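Local coordinates for ribonucleoside-diphosphate reductase subunit beta (PDB 6ZJK), which forms the small subunit of ribonucleotide reductase, which makes deoxyribonucleotides, and holds a two-iron centre that probably generates the radical needed for catalysis, at residues N69-E74 and F231-R236; S108-N113 and Y201-I206; T134-I139 and V239-L244. One frame throughout, in Å; residues are numbered along the deposited sequence.

Contact 1: N69-E74 and F231-R236; sequences NFWIPE and FKYINR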
loop_
_atom_site.group_PDB
_atom_site.type_symbol
_atom_site.label_atom_id
_atom_site.label_comp_id
_atom_site.label_asym_id
_atom_site.label_seq_id
_atom_site.Cartn_x
_atom_site.Cartn_y
_atom_site.Cartn_z
ATOM N N ASN A 69 -8.402 -12.717 0.016
ATOM C CA ASN A 69 -8.477 -12.688 1.474
ATOM C C ASN A 69 -9.016 -11.363 2.031
ATOM O O ASN A 69 -8.959 -11.161 3.251
ATOM C CB ASN A 69 -7.096 -12.944 2.087
ATOM C CG ASN A 69 -6.688 -14.410 2.047
ATOM O OD1 ASN A 69 -7.518 -15.316 1.905
ATOM N ND2 ASN A 69 -5.391 -14.643 2.176
ATOM N N PHE A 70 -9.483 -10.447 1.173
ATOM C CA PHE A 70 -9.889 -9.102 1.614
ATOM C C PHE A 70 -11.051 -9.156 2.613
ATOM O O PHE A 70 -12.021 -9.897 2.433
ATOM C CB PHE A 70 -10.255 -8.244 0.388
ATOM C CG PHE A 70 -10.794 -6.855 0.719
ATOM C CD1 PHE A 70 -9.938 -5.818 1.029
ATOM C CD2 PHE A 70 -12.153 -6.583 0.661
ATOM C CE1 PHE A 70 -10.437 -4.536 1.316
ATOM C CE2 PHE A 70 -12.655 -5.305 0.934
ATOM C CZ PHE A 70 -11.796 -4.287 1.269
ATOM N N TRP A 71 -10.952 -8.357 3.646
ATOM C CA TRP A 71 -11.969 -8.279 4.673
ATOM C C TRP A 71 -12.014 -6.870 5.268
ATOM O O TRP A 71 -11.084 -6.132 5.178
ATOM C CB TRP A 71 -11.752 -9.350 5.754
ATOM C CG TRP A 71 -10.478 -9.205 6.468
ATOM C CD1 TRP A 71 -9.262 -9.436 5.986
ATOM C CD2 TRP A 71 -10.300 -8.756 7.798
ATOM N NE1 TRP A 71 -8.333 -9.162 6.910
ATOM C CE2 TRP A 71 -8.950 -8.737 8.043
ATOM C CE3 TRP A 71 -11.162 -8.354 8.805
ATOM C CZ2 TRP A 71 -8.430 -8.340 9.241
ATOM C CZ3 TRP A 71 -10.647 -7.961 9.979
ATOM C CH2 TRP A 71 -9.300 -7.960 10.197
ATOM N N ILE A 72 -13.137 -6.529 5.849
ATOM C CA ILE A 72 -13.369 -5.245 6.454
ATOM C C ILE A 72 -13.742 -5.477 7.896
ATOM O O ILE A 72 -14.750 -6.026 8.190
ATOM C CB ILE A 72 -14.476 -4.454 5.728
ATOM C CG1 ILE A 72 -14.144 -4.280 4.250
ATOM C CG2 ILE A 72 -14.654 -3.107 6.364
ATOM C CD1 ILE A 72 -15.188 -3.554 3.452
ATOM N N PRO A 73 -12.903 -5.031 8.779
ATOM C CA PRO A 73 -13.025 -5.212 10.218
ATOM C C PRO A 73 -14.357 -4.826 10.782
ATOM O O PRO A 73 -14.988 -5.584 11.459
ATOM C CB PRO A 73 -11.949 -4.336 10.772
ATOM C CG PRO A 73 -11.018 -4.159 9.698
ATOM C CD PRO A 73 -11.689 -4.339 8.416
ATOM N N GLU A 74 -14.902 -3.692 10.356
ATOM C CA GLU A 74 -16.215 -3.203 10.831
ATOM C C GLU A 74 -17.418 -3.997 10.421
ATOM O O GLU A 74 -18.425 -3.806 10.928
ATOM C CB GLU A 74 -16.414 -1.717 10.555
ATOM C CG GLU A 74 -15.503 -0.831 11.367
ATOM C CD GLU A 74 -15.688 0.661 11.154
ATOM O OE1 GLU A 74 -16.554 1.044 10.362
ATOM O OE2 GLU A 74 -14.970 1.442 11.789
ATOM N N PHE A 231 -9.105 -11.735 14.974
ATOM C CA PHE A 231 -7.721 -12.200 14.942
ATOM C C PHE A 231 -7.523 -13.388 13.998
ATOM O O PHE A 231 -6.417 -13.563 13.487
ATOM C CB PHE A 231 -7.200 -12.508 16.362
ATOM C CG PHE A 231 -6.690 -11.274 17.067
ATOM C CD1 PHE A 231 -5.437 -10.751 16.743
ATOM C CD2 PHE A 231 -7.498 -10.575 17.971
ATOM C CE1 PHE A 231 -4.973 -9.563 17.337
ATOM C CE2 PHE A 231 -7.043 -9.386 18.584
ATOM C CZ PHE A 231 -5.783 -8.880 18.263
ATOM N N LYS A 232 -8.556 -14.198 13.737
ATOM C CA LYS A 232 -8.429 -15.237 12.716
ATOM C C LYS A 232 -8.204 -14.632 11.335
ATOM O O LYS A 232 -7.460 -15.192 10.518
ATOM C CB LYS A 232 -9.664 -16.136 12.696
ATOM C CG LYS A 232 -9.812 -17.042 13.915
ATOM C CD LYS A 232 -11.137 -17.775 13.845
ATOM C CE LYS A 232 -11.353 -18.660 15.045
ATOM N NZ LYS A 232 -12.599 -19.478 14.928
ATOM N N TYR A 233 -8.857 -13.499 11.039
ATOM C CA TYR A 233 -8.636 -12.871 9.740
ATOM C C TYR A 233 -7.223 -12.322 9.629
ATOM O O TYR A 233 -6.568 -12.463 8.584
ATOM C CB TYR A 233 -9.671 -11.764 9.500
ATOM C CG TYR A 233 -10.999 -12.283 9.023
ATOM C CD1 TYR A 233 -11.217 -12.543 7.663
ATOM C CD2 TYR A 233 -12.030 -12.531 9.913
ATOM C CE1 TYR A 233 -12.430 -13.023 7.215
ATOM C CE2 TYR A 233 -13.257 -13.005 9.474
ATOM C CZ TYR A 233 -13.453 -13.241 8.120
ATOM O OH TYR A 233 -14.668 -13.720 7.677
ATOM N N ILE A 234 -6.733 -11.785 10.706
ATOM C CA ILE A 234 -5.407 -11.262 10.725
ATOM C C ILE A 234 -4.409 -12.405 10.563
ATOM O O ILE A 234 -3.457 -12.260 9.906
ATOM C CB ILE A 234 -5.116 -10.536 12.017
ATOM C CG1 ILE A 234 -6.082 -9.366 12.226
ATOM C CG2 ILE A 234 -3.730 -9.997 12.044
ATOM C CD1 ILE A 234 -5.646 -8.450 13.314
ATOM N N ASN A 235 -4.668 -13.518 11.226
ATOM C CA ASN A 235 -3.835 -14.714 11.185
ATOM C C ASN A 235 -3.761 -15.173 9.722
ATOM O O ASN A 235 -2.737 -15.349 9.252
ATOM C CB ASN A 235 -4.434 -15.791 12.069
ATOM C CG ASN A 235 -3.439 -16.867 12.491
ATOM O OD1 ASN A 235 -2.402 -17.052 11.919
ATOM N ND2 ASN A 235 -3.793 -17.543 13.528
ATOM N N ARG A 236 -4.887 -15.312 9.060
ATOM C CA ARG A 236 -4.933 -15.640 7.667
ATOM C C ARG A 236 -4.010 -14.762 6.800
ATOM O O ARG A 236 -3.189 -15.279 6.110
ATOM C CB ARG A 236 -6.324 -15.636 7.171
ATOM C CG ARG A 236 -6.452 -16.137 5.767
ATOM C CD ARG A 236 -7.870 -16.240 5.343
ATOM N NE ARG A 236 -8.499 -14.960 5.112
ATOM C CZ ARG A 236 -9.720 -14.829 4.664
ATOM N NH1 ARG A 236 -10.405 -15.862 4.386
ATOM N NH2 ARG A 236 -10.255 -13.672 4.483
#
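Arg236 reaches from its helix to the backbone of Asn69, where NH2 lies 3.1 Å from the carbonyl O; the N-H points well off the acceptor, which makes this a weak hydrogen bond. The same guanidinium also takes the Asn69 amide against one face. OD1 sits 3.3 Å above the guanidinium plane, displaced toward its rim, and the two flat groups are turned by only 14° from parallel. That placement explains why OD1 and Arg236 NE, although 3.4 Å apart, do not form a hydrogen bond: the oxygen lies over the group and not in line with the N-H. A bend at the third side-chain torsion of Arg236 turns the guanidinium over the amide.

The apolar half centres on Trp71. Its CG stands between the backbone N and the carbonyl carbon (chi1 62°), and the indole is directed at the helix. There Tyr233 CB lies over the face of the six-membered ring in a CH-pi contact, 3.5 Å from that ring's centroid and almost on its normal. The phenol ring is displaced from the five-membered ring in an offset stack, with centroids 4.9 Å apart and planes at 24°. Ile234 adds its CG1 obliquely, 3.9 Å from Trp71 CZ2. Beyond the two segments, Leu337 packs on Tyr233 and Arg236, while Phe70 stacks on Phe70 of the second subunit.

The indole is fixed in rotation as well as position, since NE1 donates a hydrogen bond to OD2 of Asp237, the residue that follows Arg236 on the helix. A buried tryptophan tied to an aspartate on the helix that carries iron ligands Glu238 and His241 is consistent with the Trp-Asp pair of the radical-transfer route in class I ribonucleotide reductase small subunits.

Contact 2: S108-N113 and Y201-I206; sequences SVQSEN and YILEGI. With FE (Fe (III) ion), chain G.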
loop_
_atom_site.group_PDB
_atom_site.type_symbol
_atom_site.label_atom_id
_atom_site.label_comp_id
_atom_site.label_asym_id
_atom_site.label_seq_id
_atom_site.Cartn_x
_atom_site.Cartn_y
_atom_site.Cartn_z
ATOM N N SER A 108 2.005 -0.869 13.091
ATOM C CA SER A 108 2.324 0.476 12.765
ATOM C C SER A 108 3.711 0.561 12.201
ATOM O O SER A 108 3.910 1.201 11.248
ATOM C CB SER A 108 2.136 1.422 13.956
ATOM O OG SER A 108 0.791 1.611 14.241
ATOM N N VAL A 109 4.678 -0.105 12.793
ATOM C CA VAL A 109 6.013 -0.037 12.256
ATOM C C VAL A 109 6.146 -0.815 10.945
ATOM O O VAL A 109 6.931 -0.492 10.163
ATOM C CB VAL A 109 7.139 -0.446 13.183
ATOM C CG1 VAL A 109 7.264 0.464 14.347
ATOM C CG2 VAL A 109 6.999 -1.845 13.624
ATOM N N GLN A 110 5.338 -1.824 10.747
ATOM C CA GLN A 110 5.335 -2.566 9.524
ATOM C C GLN A 110 4.852 -1.608 8.444
ATOM O O GLN A 110 5.451 -1.507 7.439
ATOM C CB GLN A 110 4.425 -3.758 9.608
ATOM C CG GLN A 110 4.953 -4.929 10.386
ATOM C CD GLN A 110 6.197 -5.501 9.830
ATOM O OE1 GLN A 110 7.262 -5.027 10.083
ATOM N NE2 GLN A 110 6.054 -6.531 9.052
ATOM N N SER A 111 3.810 -0.834 8.695
ATOM C CA SER A 111 3.268 0.139 7.748
ATOM C C SER A 111 4.243 1.233 7.352
ATOM O O SER A 111 4.172 1.756 6.297
ATOM C CB SER A 111 2.021 0.793 8.286
ATOM O OG SER A 111 0.990 -0.085 8.444
ATOM N N GLU A 112 5.146 1.582 8.229
ATOM C CA GLU A 112 6.125 2.538 7.957
ATOM C C GLU A 112 7.374 1.969 7.354
ATOM O O GLU A 112 7.999 2.630 6.607
ATOM C CB GLU A 112 6.532 3.206 9.239
ATOM C CG GLU A 112 5.505 4.127 9.806
ATOM C CD GLU A 112 5.419 5.414 9.074
ATOM O OE1 GLU A 112 4.352 5.985 9.106
ATOM O OE2 GLU A 112 6.410 5.848 8.500
ATOM N N ASN A 113 7.757 0.764 7.707
ATOM C CA ASN A 113 8.987 0.198 7.210
ATOM C C ASN A 113 8.936 -0.523 5.868
ATOM O O ASN A 113 9.869 -0.475 5.157
ATOM C CB ASN A 113 9.574 -0.758 8.210
ATOM C CG ASN A 113 10.952 -1.181 7.862
ATOM O OD1 ASN A 113 11.827 -0.364 7.719
ATOM N ND2 ASN A 113 11.154 -2.445 7.744
ATOM N N TYR A 201 10.687 -11.233 9.166
ATOM C CA TYR A 201 10.289 -12.630 9.211
ATOM C C TYR A 201 10.038 -13.066 10.645
ATOM O O TYR A 201 9.076 -13.667 10.938
ATOM C CB TYR A 201 11.324 -13.511 8.475
ATOM C CG TYR A 201 11.014 -14.969 8.376
ATOM C CD1 TYR A 201 9.865 -15.396 7.847
ATOM C CD2 TYR A 201 11.907 -15.918 8.812
ATOM C CE1 TYR A 201 9.569 -16.710 7.793
ATOM C CE2 TYR A 201 11.623 -17.240 8.736
ATOM C CZ TYR A 201 10.457 -17.624 8.215
ATOM O OH TYR A 201 10.100 -18.875 8.129
ATOM N N ILE A 202 10.911 -12.688 11.540
ATOM C CA ILE A 202 10.746 -13.004 12.943
ATOM C C ILE A 202 9.485 -12.366 13.513
ATOM O O ILE A 202 8.695 -13.027 14.077
ATOM C CB ILE A 202 11.959 -12.579 13.739
ATOM C CG1 ILE A 202 13.109 -13.510 13.446
ATOM C CG2 ILE A 202 11.646 -12.584 15.207
ATOM C CD1 ILE A 202 14.439 -12.951 13.784
ATOM N N LEU A 203 9.303 -11.094 13.237
ATOM C CA LEU A 203 8.160 -10.331 13.702
ATOM C C LEU A 203 6.860 -10.974 13.379
ATOM O O LEU A 203 6.087 -11.185 14.211
ATOM C CB LEU A 203 8.218 -8.918 13.192
ATOM C CG LEU A 203 7.051 -7.973 13.480
ATOM C CD1 LEU A 203 7.478 -6.553 13.336
ATOM C CD2 LEU A 203 5.818 -8.231 12.701
ATOM N N GLU A 204 6.688 -11.377 12.158
ATOM C CA GLU A 204 5.486 -12.002 11.697
ATOM C C GLU A 204 5.291 -13.437 12.054
ATOM O O GLU A 204 4.216 -13.850 12.286
ATOM C CB GLU A 204 5.489 -11.883 10.201
ATOM C CG GLU A 204 5.684 -10.441 9.796
ATOM C CD GLU A 204 5.072 -10.055 8.487
ATOM O OE1 GLU A 204 5.532 -10.590 7.511
ATOM O OE2 GLU A 204 4.171 -9.211 8.462
ATOM N N GLY A 205 6.354 -14.207 12.047
ATOM C CA GLY A 205 6.247 -15.621 12.333
ATOM C C GLY A 205 6.368 -15.986 13.790
ATOM O O GLY A 205 6.116 -17.143 14.146
ATOM N N ILE A 206 6.754 -15.036 14.649
ATOM C CA ILE A 206 6.942 -15.333 16.071
ATOM C C ILE A 206 6.118 -14.390 16.954
ATOM O O ILE A 206 5.282 -14.850 17.742
ATOM C CB ILE A 206 8.425 -15.268 16.456
ATOM C CG1 ILE A 206 9.235 -16.289 15.629
ATOM C CG2 ILE A 206 8.601 -15.542 17.968
ATOM C CD1 ILE A 206 8.829 -17.739 15.860
HETATM FE FE FE G . 2.054 -9.013 8.712
HETATM O O HOH W 1 -0.012 -9.494 9.118
#
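Gln110 meets Leu203 and Glu204 between two helices of the ferritin-like helical bundle that houses the two-iron centre. The van der Waals part of the contact is small. Leu203 CD1 comes to 3.6 Å from Gln110 OE1, and its CD2 lies 4.0 Å from Gln110 CD, so the two methyls rest against the amide as the two side chains run past one another, pointing opposite ways.

The polar part is a weak hydrogen bond from Gln110 NE2 to Glu204 OE2, 3.3 Å long with an N-H...O angle of 135°. A bend at the second torsion of Gln110 (chi2 -61°) swings the amide toward the carboxylate, yet the two planes remain 62° apart. Stronger partners lie outside the segments: Tyr181 OH bonds to OE1 and Asn200 OD1 accepts from NE2. Together they fix the flip of this buried amide. Gln110 is a second-shell neighbour of the metal through its weak bond to Glu204 OE2.

The metal part rests on Glu204, in a helix that widens into a pi-type turn at 203-206. Its carboxylate binds through one oxygen alone: OE2 is 2.1 Å from the iron, whereas OE1 stays 4.0 Å from that ion.

Contact 3: T134-I139 and V239-L244; sequences TFQEEI and VTHLVL. With FE (Fe (III) ion), chain G; FE (Fe (III) ion), chain H.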
loop_
_atom_site.group_PDB
_atom_site.type_symbol
_atom_site.label_atom_id
_atom_site.label_comp_id
_atom_site.label_asym_id
_atom_site.label_seq_id
_atom_site.Cartn_x
_atom_site.Cartn_y
_atom_site.Cartn_z
ATOM N N THR A 134 1.544 -3.919 2.775
ATOM C CA THR A 134 1.451 -2.673 3.537
ATOM C C THR A 134 -0.000 -2.258 3.767
ATOM O O THR A 134 -0.371 -1.827 4.873
ATOM C CB THR A 134 2.201 -1.560 2.811
ATOM O OG1 THR A 134 3.578 -1.914 2.696
ATOM C CG2 THR A 134 2.089 -0.258 3.563
ATOM N N PHE A 135 -0.824 -2.373 2.727
ATOM C CA PHE A 135 -2.251 -2.087 2.824
ATOM C C PHE A 135 -2.926 -2.977 3.867
ATOM O O PHE A 135 -3.733 -2.496 4.670
ATOM C CB PHE A 135 -2.855 -2.272 1.430
ATOM C CG PHE A 135 -4.319 -2.547 1.409
ATOM C CD1 PHE A 135 -5.240 -1.507 1.489
ATOM C CD2 PHE A 135 -4.788 -3.839 1.245
ATOM C CE1 PHE A 135 -6.602 -1.755 1.426
ATOM C CE2 PHE A 135 -6.151 -4.104 1.192
ATOM C CZ PHE A 135 -7.061 -3.058 1.281
ATOM N N GLN A 136 -2.578 -4.268 3.897
ATOM C CA GLN A 136 -3.151 -5.206 4.870
ATOM C C GLN A 136 -2.731 -4.877 6.292
ATOM O O GLN A 136 -3.517 -5.084 7.225
ATOM C CB GLN A 136 -2.751 -6.662 4.550
ATOM C CG GLN A 136 -3.413 -7.202 3.283
ATOM C CD GLN A 136 -3.083 -8.631 2.936
ATOM O OE1 GLN A 136 -2.205 -9.265 3.548
ATOM N NE2 GLN A 136 -3.805 -9.168 1.946
ATOM N N GLU A 137 -1.542 -4.369 6.483
ATOM C CA GLU A 137 -1.070 -3.983 7.770
ATOM C C GLU A 137 -1.858 -2.743 8.276
ATOM O O GLU A 137 -2.152 -2.659 9.426
ATOM C CB GLU A 137 0.417 -3.715 7.785
ATOM C CG GLU A 137 1.384 -4.818 7.379
ATOM C CD GLU A 137 1.262 -6.177 8.049
ATOM O OE1 GLU A 137 0.256 -6.531 8.554
ATOM O OE2 GLU A 137 2.206 -6.943 8.018
ATOM N N GLU A 138 -2.174 -1.809 7.388
ATOM C CA GLU A 138 -3.023 -0.681 7.766
ATOM C C GLU A 138 -4.398 -1.154 8.220
ATOM O O GLU A 138 -4.979 -0.594 9.164
ATOM C CB GLU A 138 -3.153 0.320 6.618
ATOM C CG GLU A 138 -1.854 0.998 6.188
ATOM C CD GLU A 138 -1.406 2.106 7.124
ATOM O OE1 GLU A 138 -2.060 2.334 8.167
ATOM O OE2 GLU A 138 -0.398 2.774 6.807
ATOM N N ILE A 139 -4.945 -2.169 7.551
ATOM C CA ILE A 139 -6.242 -2.703 7.963
ATOM C C ILE A 139 -6.157 -3.371 9.339
ATOM O O ILE A 139 -7.092 -3.269 10.154
ATOM C CB ILE A 139 -6.792 -3.635 6.873
ATOM C CG1 ILE A 139 -7.160 -2.785 5.644
ATOM C CG2 ILE A 139 -8.005 -4.418 7.351
ATOM C CD1 ILE A 139 -7.982 -3.536 4.626
ATOM N N VAL A 239 -0.169 -15.565 7.414
ATOM C CA VAL A 239 0.363 -16.709 6.741
ATOM C C VAL A 239 0.941 -16.349 5.388
ATOM O O VAL A 239 1.999 -16.743 5.093
ATOM C CB VAL A 239 -0.676 -17.785 6.584
ATOM C CG1 VAL A 239 -0.161 -18.839 5.658
ATOM C CG2 VAL A 239 -0.938 -18.380 7.931
ATOM N N THR A 240 0.245 -15.519 4.632
ATOM C CA THR A 240 0.678 -15.042 3.354
ATOM C C THR A 240 1.873 -14.153 3.481
ATOM O O THR A 240 2.712 -14.191 2.671
ATOM C CB THR A 240 -0.451 -14.391 2.553
ATOM O OG1 THR A 240 -0.791 -13.123 3.079
ATOM C CG2 THR A 240 -1.623 -15.202 2.588
ATOM N N HIS A 241 1.991 -13.399 4.552
ATOM C CA HIS A 241 3.152 -12.528 4.714
ATOM C C HIS A 241 4.401 -13.342 5.016
ATOM O O HIS A 241 5.466 -12.977 4.690
ATOM C CB HIS A 241 2.977 -11.476 5.793
ATOM C CG HIS A 241 1.815 -10.549 5.594
ATOM N ND1 HIS A 241 1.586 -9.484 6.413
ATOM C CD2 HIS A 241 0.841 -10.522 4.666
ATOM C CE1 HIS A 241 0.505 -8.860 6.016
ATOM N NE2 HIS A 241 0.018 -9.486 4.976
ATOM N N LEU A 242 4.212 -14.440 5.694
ATOM C CA LEU A 242 5.258 -15.350 6.042
ATOM C C LEU A 242 5.816 -15.992 4.790
ATOM O O LEU A 242 6.935 -15.927 4.555
ATOM C CB LEU A 242 4.650 -16.422 6.888
ATOM C CG LEU A 242 5.302 -16.859 8.137
ATOM C CD1 LEU A 242 5.854 -15.691 8.868
ATOM C CD2 LEU A 242 4.290 -17.606 8.958
ATOM N N VAL A 243 4.980 -16.599 3.996
ATOM C CA VAL A 243 5.424 -17.212 2.791
ATOM C C VAL A 243 6.051 -16.240 1.831
ATOM O O VAL A 243 6.944 -16.575 1.153
ATOM C CB VAL A 243 4.345 -17.952 2.095
ATOM C CG1 VAL A 243 4.942 -18.644 0.920
ATOM C CG2 VAL A 243 3.757 -18.971 3.011
ATOM N N LEU A 244 5.576 -15.018 1.795
ATOM C CA LEU A 244 6.203 -13.996 0.955
ATOM C C LEU A 244 7.655 -13.776 1.362
ATOM O O LEU A 244 8.566 -13.859 0.527
ATOM C CB LEU A 244 5.409 -12.684 1.016
ATOM C CG LEU A 244 5.929 -11.430 0.288
ATOM C CD1 LEU A 244 6.151 -11.718 -1.188
ATOM C CD2 LEU A 244 4.962 -10.281 0.434
HETATM FE FE FE G . 2.054 -9.013 8.712
HETATM FE FE FE H . -0.287 -7.501 10.452
HETATM O O HOH W 2 -3.701 -12.226 2.630
HETATM O O HOH W 1 -0.012 -9.494 9.118
#
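His241 and Gln136 join two roughly antiparallel helices of the ferritin-like bundle, whose local axes pass 11.9 Å apart at 148°. Such a separation leaves the junction to long polar side chains, and its tight part lies around the imidazole. His241 NE2 donates to Gln136 OE1 over 2.7 Å, a nearly straight bond at 165°. The acceptor lies close to the plane of the imidazole and the donor lies in the carbonyl plane; consistent with these placements, the amide and ring are almost coplanar. Gln136 runs extended beyond CG, which carries its oxygen across to the ring edge.

The other ring nitrogen, ND1, binds an iron at 2.4 Å. The hydrogen bond at NE2 therefore restrains the rotation of a first-shell ligand, with Gln136 as its second-shell support, and would probably make the imidazole somewhat more electron-rich. Glu137, bent at its second torsion, brings its carboxylate nearly perpendicular to the ring (84°). It bridges the two irons, OE2 on the one His241 binds and OE1 on the other; Glu204 and Glu238 complete the protein ligands of the first, Asp107 and His140 those of the second.

The looser side is toward Thr240, which is partly exposed, and here water fills in for direct contact. Thr240 OG1 stands 4.1 Å from Gln136 OE1 and has its own hydrogen bond to Asp237 O. Water 2 spans the gap, accepting from Gln136 NE2 and donating to Thr240 OG1, each at 3.1 Å.

In the fold
Contacts 2 and 3 share the two-iron centre, with their own centres about 9 Å apart. Both reach the iron bound by Glu204, and water 1 lies 2.2 Å from that iron and 2.4 Å from the other. Where the two contacts meet, Glu204 OE2 and Glu137 OE2 approach to 3.0 Å, a closeness of like charges that the shared iron would probably make tolerable. Contact 1 lies further out, about 17 Å from contact 2 and about 11 Å from contact 3, centre to centre, though the Ile234 side chain still comes to about 5 Å from an iron. It shares helix 225-255 with contact 3, and Phe70 CE1 packs 3.7 Å from Phe135 CZ beside the second subunit.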